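Acetyl xylan esterase (Geobacillus stearothermophilus, PDB 5BN1) removes acetyl groups from the xylose units of xylan and xylo-oligosaccharides, working as a doughnut-shaped homooctamer of SGNH-fold serine esterase subunits. Local coordinates at residues A[63-75]-A[106-120]. The protein carries 1 engineered substitution. Numbering follows the deposited sequence.
With IMD (imidazole), chain F.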
loop_
_atom_site.group_PDB
_atom_site.type_symbol
_atom_site.label_atom_id
_atom_site.label_comp_id
_atom_site.label_asym_id
_atom_site.label_seq_id
_atom_site.Cartn_x
_atom_site.Cartn_y
_atom_site.Cartn_z
ATOM N N GLY A 63 12.895 8.684 -20.158
ATOM C CA GLY A 63 12.161 9.092 -21.319
ATOM C C GLY A 63 12.716 10.221 -22.145
ATOM O O GLY A 63 12.146 10.509 -23.183
ATOM N N ASN A 64 13.688 10.902 -21.582
ATOM C CA ASN A 64 14.128 12.152 -22.286
ATOM C C ASN A 64 14.821 11.900 -23.627
ATOM O O ASN A 64 15.527 10.941 -23.854
ATOM C CB ASN A 64 15.100 12.937 -21.401
ATOM C CG ASN A 64 14.505 13.828 -20.401
ATOM O OD1 ASN A 64 13.245 13.845 -20.089
ATOM N ND2 ASN A 64 15.339 14.679 -19.990
ATOM N N THR A 65 14.555 12.865 -24.513
ATOM C CA THR A 65 15.282 13.060 -25.761
ATOM C C THR A 65 16.126 14.334 -25.538
ATOM O O THR A 65 16.055 15.022 -24.547
ATOM C CB THR A 65 14.343 13.290 -26.882
ATOM O OG1 THR A 65 13.639 14.550 -26.650
ATOM C CG2 THR A 65 13.315 12.202 -27.077
ATOM N N VAL A 66 16.874 14.665 -26.574
ATOM C CA VAL A 66 17.693 15.912 -26.448
ATOM C C VAL A 66 16.780 17.148 -26.427
ATOM O O VAL A 66 17.155 18.188 -25.884
ATOM C CB VAL A 66 18.757 15.975 -27.555
ATOM C CG1 VAL A 66 18.173 16.367 -28.921
ATOM C CG2 VAL A 66 19.848 16.972 -27.154
ATOM N N ARG A 67 15.579 17.042 -26.961
ATOM C CA ARG A 67 14.624 18.121 -26.951
ATOM C C ARG A 67 14.222 18.383 -25.484
ATOM O O ARG A 67 14.114 19.524 -24.976
ATOM C CB ARG A 67 13.442 17.768 -27.756
ATOM C CG ARG A 67 12.374 18.868 -27.791
ATOM C CD ARG A 67 11.098 18.367 -28.488
ATOM N NE ARG A 67 11.277 17.865 -29.860
ATOM C CZ ARG A 67 10.571 16.930 -30.464
ATOM N NH1 ARG A 67 9.610 16.221 -29.771
ATOM N NH2 ARG A 67 10.775 16.618 -31.697
ATOM N N ASP A 68 14.033 17.297 -24.674
ATOM C CA ASP A 68 13.769 17.485 -23.299
ATOM C C ASP A 68 14.954 18.031 -22.531
ATOM O O ASP A 68 14.770 18.813 -21.569
ATOM C CB ASP A 68 13.349 16.143 -22.672
ATOM C CG ASP A 68 12.130 15.575 -23.320
ATOM O OD1 ASP A 68 11.054 16.266 -23.331
ATOM O OD2 ASP A 68 12.121 14.403 -23.778
ATOM N N LEU A 69 16.151 17.597 -22.860
ATOM C CA LEU A 69 17.361 18.200 -22.252
ATOM C C LEU A 69 17.409 19.689 -22.434
ATOM O O LEU A 69 17.602 20.411 -21.506
ATOM C CB LEU A 69 18.624 17.589 -22.758
ATOM C CG LEU A 69 18.873 16.115 -22.541
ATOM C CD1 LEU A 69 20.311 15.731 -22.733
ATOM C CD2 LEU A 69 18.472 15.624 -21.183
ATOM N N LYS A 70 17.109 20.107 -23.654
ATOM C CA LYS A 70 17.138 21.571 -23.910
ATOM C C LYS A 70 16.180 22.294 -23.046
ATOM O O LYS A 70 16.482 23.367 -22.533
ATOM C CB LYS A 70 16.866 21.860 -25.379
ATOM C CG LYS A 70 16.775 23.395 -25.674
ATOM C CD LYS A 70 16.507 23.509 -27.141
ATOM C CE LYS A 70 16.384 24.967 -27.580
ATOM N NZ LYS A 70 15.773 24.987 -28.967
ATOM N N ALA A 71 14.977 21.733 -22.835
ATOM C CA ALA A 71 13.940 22.440 -22.115
ATOM C C ALA A 71 14.312 22.644 -20.653
ATOM O O ALA A 71 13.781 23.568 -19.998
ATOM C CB ALA A 71 12.610 21.705 -22.286
ATOM N N ARG A 72 15.169 21.808 -20.079
ATOM C CA ARG A 72 15.565 21.841 -18.681
ATOM C C ARG A 72 16.991 22.200 -18.402
ATOM O O ARG A 72 17.487 22.130 -17.296
ATOM C CB ARG A 72 15.187 20.549 -17.921
ATOM C CG ARG A 72 15.926 19.292 -18.350
ATOM C CD ARG A 72 15.197 18.083 -17.819
ATOM N NE ARG A 72 15.851 16.831 -18.176
ATOM C CZ ARG A 72 16.813 16.215 -17.465
ATOM N NH1 ARG A 72 17.354 16.775 -16.360
ATOM N NH2 ARG A 72 17.376 15.066 -17.876
ATOM N N TRP A 73 17.707 22.614 -19.427
ATOM C CA TRP A 73 19.141 22.757 -19.387
ATOM C C TRP A 73 19.528 23.901 -18.394
ATOM O O TRP A 73 20.492 23.771 -17.654
ATOM C CB TRP A 73 19.732 23.066 -20.792
ATOM C CG TRP A 73 21.165 22.827 -20.840
ATOM C CD1 TRP A 73 22.210 23.747 -20.835
ATOM C CD2 TRP A 73 21.784 21.564 -20.982
ATOM N NE1 TRP A 73 23.385 23.096 -20.928
ATOM C CE2 TRP A 73 23.165 21.745 -21.095
ATOM C CE3 TRP A 73 21.264 20.231 -21.075
ATOM C CZ2 TRP A 73 24.038 20.726 -21.235
ATOM C CZ3 TRP A 73 22.121 19.228 -21.252
ATOM C CH2 TRP A 73 23.502 19.426 -21.303
ATOM N N GLU A 74 18.789 25.000 -18.428
ATOM C CA GLU A 74 19.187 26.094 -17.568
ATOM C C GLU A 74 19.101 25.702 -16.098
ATOM O O GLU A 74 20.043 25.970 -15.347
ATOM C CB GLU A 74 18.235 27.290 -17.812
ATOM C CG GLU A 74 18.569 28.561 -17.036
ATOM C CD GLU A 74 19.984 29.073 -17.215
ATOM O OE1 GLU A 74 20.541 29.481 -16.144
ATOM O OE2 GLU A 74 20.526 29.059 -18.377
ATOM N N GLU A 75 17.992 25.126 -15.707
ATOM C CA GLU A 75 17.786 24.749 -14.338
ATOM C C GLU A 75 18.632 23.560 -13.936
ATOM O O GLU A 75 19.228 23.492 -12.872
ATOM C CB GLU A 75 16.317 24.602 -14.089
ATOM C CG GLU A 75 15.809 23.776 -12.933
ATOM C CD GLU A 75 14.403 23.222 -13.301
ATOM O OE1 GLU A 75 14.279 22.172 -14.044
ATOM O OE2 GLU A 75 13.416 23.892 -12.882
ATOM N N LYS A 106 6.829 12.832 -31.380
ATOM C CA LYS A 106 7.694 12.319 -30.378
ATOM C C LYS A 106 9.128 11.947 -30.862
ATOM O O LYS A 106 9.999 11.598 -30.004
ATOM C CB LYS A 106 7.106 11.000 -29.853
ATOM C CG LYS A 106 5.747 11.252 -29.154
ATOM C CD LYS A 106 5.439 9.941 -28.432
ATOM C CE LYS A 106 6.015 9.911 -26.987
ATOM N NZ LYS A 106 4.888 9.980 -26.016
ATOM N N HIS A 107 9.272 11.993 -32.185
ATOM C CA HIS A 107 10.549 11.631 -32.869
ATOM C C HIS A 107 11.446 12.859 -32.778
ATOM O O HIS A 107 10.990 13.930 -32.927
ATOM C CB HIS A 107 10.355 11.288 -34.299
ATOM C CG HIS A 107 9.401 10.139 -34.553
ATOM N ND1 HIS A 107 9.053 9.726 -35.795
ATOM C CD2 HIS A 107 8.735 9.322 -33.667
ATOM C CE1 HIS A 107 8.184 8.726 -35.713
ATOM N NE2 HIS A 107 8.009 8.465 -34.448
ATOM N N VAL A 108 12.712 12.632 -32.565
ATOM C CA VAL A 108 13.717 13.716 -32.727
ATOM C C VAL A 108 14.634 13.224 -33.810
ATOM O O VAL A 108 15.502 12.377 -33.617
ATOM C CB VAL A 108 14.460 14.001 -31.422
ATOM C CG1 VAL A 108 15.541 15.032 -31.657
ATOM C CG2 VAL A 108 13.560 14.454 -30.340
ATOM N N TYR A 109 14.473 13.733 -35.045
ATOM C CA TYR A 109 15.159 13.356 -36.261
ATOM C C TYR A 109 16.572 13.980 -36.229
ATOM O O TYR A 109 16.815 14.837 -35.370
ATOM C CB TYR A 109 14.360 13.807 -37.475
ATOM C CG TYR A 109 13.031 13.086 -37.592
ATOM C CD1 TYR A 109 12.967 11.715 -37.690
ATOM C CD2 TYR A 109 11.833 13.833 -37.712
ATOM C CE1 TYR A 109 11.744 11.083 -37.765
ATOM C CE2 TYR A 109 10.599 13.164 -37.692
ATOM C CZ TYR A 109 10.592 11.838 -37.809
ATOM O OH TYR A 109 9.374 11.155 -37.936
ATOM N N LEU A 110 17.383 13.474 -37.132
ATOM C CA LEU A 110 18.825 13.771 -37.034
ATOM C C LEU A 110 19.098 15.234 -37.071
ATOM O O LEU A 110 20.013 15.697 -36.431
ATOM C CB LEU A 110 19.538 12.993 -38.113
ATOM C CG LEU A 110 21.093 12.944 -37.998
ATOM C CD1 LEU A 110 21.425 12.023 -36.812
ATOM C CD2 LEU A 110 21.725 12.441 -39.234
ATOM N N ASP A 111 18.357 15.986 -37.933
ATOM C CA ASP A 111 18.577 17.421 -37.932
ATOM C C ASP A 111 18.325 18.141 -36.648
ATOM O O ASP A 111 19.128 18.956 -36.211
ATOM C CB ASP A 111 17.768 18.109 -39.075
ATOM C CG ASP A 111 16.283 17.964 -38.971
ATOM O OD1 ASP A 111 15.750 16.934 -38.485
ATOM O OD2 ASP A 111 15.556 18.910 -39.326
ATOM N N GLU A 112 17.226 17.811 -35.934
ATOM C CA GLU A 112 16.956 18.350 -34.635
ATOM C C GLU A 112 17.987 17.862 -33.609
ATOM O O GLU A 112 18.418 18.659 -32.831
ATOM C CB GLU A 112 15.531 18.034 -34.168
ATOM C CG GLU A 112 15.185 18.664 -32.886
ATOM C CD GLU A 112 13.761 18.394 -32.347
ATOM O OE1 GLU A 112 13.012 17.664 -33.014
ATOM O OE2 GLU A 112 13.485 18.875 -31.251
ATOM N N TYR A 113 18.333 16.619 -33.703
ATOM C CA TYR A 113 19.318 16.049 -32.766
ATOM C C TYR A 113 20.686 16.742 -32.850
ATOM O O TYR A 113 21.169 17.233 -31.816
ATOM C CB TYR A 113 19.430 14.553 -32.985
ATOM C CG TYR A 113 20.360 13.865 -32.035
ATOM C CD1 TYR A 113 19.935 13.514 -30.779
ATOM C CD2 TYR A 113 21.608 13.506 -32.457
ATOM C CE1 TYR A 113 20.767 12.871 -29.908
ATOM C CE2 TYR A 113 22.501 12.797 -31.598
ATOM C CZ TYR A 113 22.022 12.504 -30.310
ATOM O OH TYR A 113 22.919 11.820 -29.499
ATOM N N GLU A 114 21.175 16.810 -34.054
ATOM C CA GLU A 114 22.486 17.436 -34.244
ATOM C C GLU A 114 22.430 18.871 -33.835
ATOM O O GLU A 114 23.346 19.392 -33.169
ATOM C CB GLU A 114 22.994 17.271 -35.698
ATOM C CG GLU A 114 24.437 17.753 -35.939
ATOM C CD GLU A 114 24.578 19.218 -36.304
ATOM O OE1 GLU A 114 23.603 19.949 -36.459
ATOM O OE2 GLU A 114 25.819 19.586 -36.344
ATOM N N ALA A 115 21.423 19.630 -34.292
ATOM C CA ALA A 115 21.462 21.042 -33.947
ATOM C C ALA A 115 21.291 21.359 -32.546
ATOM O O ALA A 115 21.972 22.236 -31.992
ATOM C CB ALA A 115 20.370 21.733 -34.709
ATOM N N THR A 116 20.426 20.565 -31.817
ATOM C CA THR A 116 20.175 20.834 -30.441
ATOM C C THR A 116 21.411 20.372 -29.582
ATOM O O THR A 116 21.836 21.123 -28.722
ATOM C CB THR A 116 18.893 20.108 -29.973
ATOM O OG1 THR A 116 17.762 20.521 -30.784
ATOM C CG2 THR A 116 18.595 20.380 -28.525
ATOM N N LEU A 117 21.945 19.209 -29.864
ATOM C CA LEU A 117 23.056 18.702 -29.067
ATOM C C LEU A 117 24.245 19.664 -29.230
ATOM O O LEU A 117 24.881 20.024 -28.256
ATOM C CB LEU A 117 23.438 17.304 -29.441
ATOM C CG LEU A 117 24.583 16.656 -28.599
ATOM C CD1 LEU A 117 24.279 16.679 -27.108
ATOM C CD2 LEU A 117 24.844 15.262 -29.083
ATOM N N ARG A 118 24.453 20.017 -30.482
ATOM C CA ARG A 118 25.571 20.927 -30.810
ATOM C C ARG A 118 25.389 22.205 -30.049
ATOM O O ARG A 118 26.370 22.741 -29.476
ATOM C CB ARG A 118 25.692 21.126 -32.330
ATOM C CG ARG A 118 26.769 22.151 -32.711
ATOM C CD ARG A 118 26.871 22.087 -34.209
ATOM N NE ARG A 118 27.813 23.107 -34.642
ATOM C CZ ARG A 118 27.454 24.345 -34.834
ATOM N NH1 ARG A 118 26.257 24.869 -34.705
ATOM N NH2 ARG A 118 28.431 25.186 -35.265
ATOM N N SER A 119 24.205 22.804 -30.066
ATOM C CA SER A 119 23.982 24.010 -29.384
ATOM C C SER A 119 24.154 23.944 -27.899
ATOM O O SER A 119 24.746 24.849 -27.240
ATOM C CB SER A 119 22.583 24.530 -29.649
ATOM O OG SER A 119 22.301 25.704 -28.946
ATOM N N LEU A 120 23.720 22.846 -27.291
ATOM C CA LEU A 120 23.892 22.658 -25.872
ATOM C C LEU A 120 25.411 22.589 -25.556
ATOM O O LEU A 120 25.809 23.113 -24.507
ATOM C CB LEU A 120 23.173 21.354 -25.393
ATOM C CG LEU A 120 21.675 21.568 -25.379
ATOM C CD1 LEU A 120 21.027 20.200 -25.047
ATOM C CD2 LEU A 120 21.088 22.574 -24.468
HETATM N N1 IMD F . 29.765 17.816 -37.241
HETATM C C2 IMD F . 28.719 18.507 -36.513
HETATM N N3 IMD F . 27.685 17.911 -36.951
HETATM C C4 IMD F . 27.888 17.185 -38.112
HETATM C C5 IMD F . 29.282 16.998 -38.259
#
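R67 and E112 join two neighbouring helices of the SGNH hydrolase fold that run in the same general direction, their segments 66-75 and 110-120 passing 9.5 Å apart at 31°. From CB outward, R67 runs past E112 OE2 with CB, CG and CD, CG standing 3.6 Å from it. A bend at chi3 (-57°) then turns the guanidinium side-on to the carboxylate in a salt bridge of two hydrogen bonds. NE reaches E112 OE2 at 2.8 Å and NH2 reaches E112 OE1, both nearly straight and both on syn lone pairs, with guanidinium and carboxylate planes 24° apart. This grip and the NH1 bond to E105 O hold the guanidinium, a weak bond from NH2 to H107 O only adding to them; V108 CG2 lies over one face.

Behind this clamp the packing turns apolar. V66 is a knob among Y113, T116, L117 and L120, its CG1 3.8 Å from Y113 CD1. L120 in turn is a knob among V66, L69, K70 and W73.

T65 N donates to D68 OD2 and T65 OG1 accepts weakly from D68 N, a capping box two residues after G63, a probable transition-state stabilizer. Further along both helices, L120 CD2 makes a CH-pi contact over the five-membered ring of W73, 3.8 Å from its centroid.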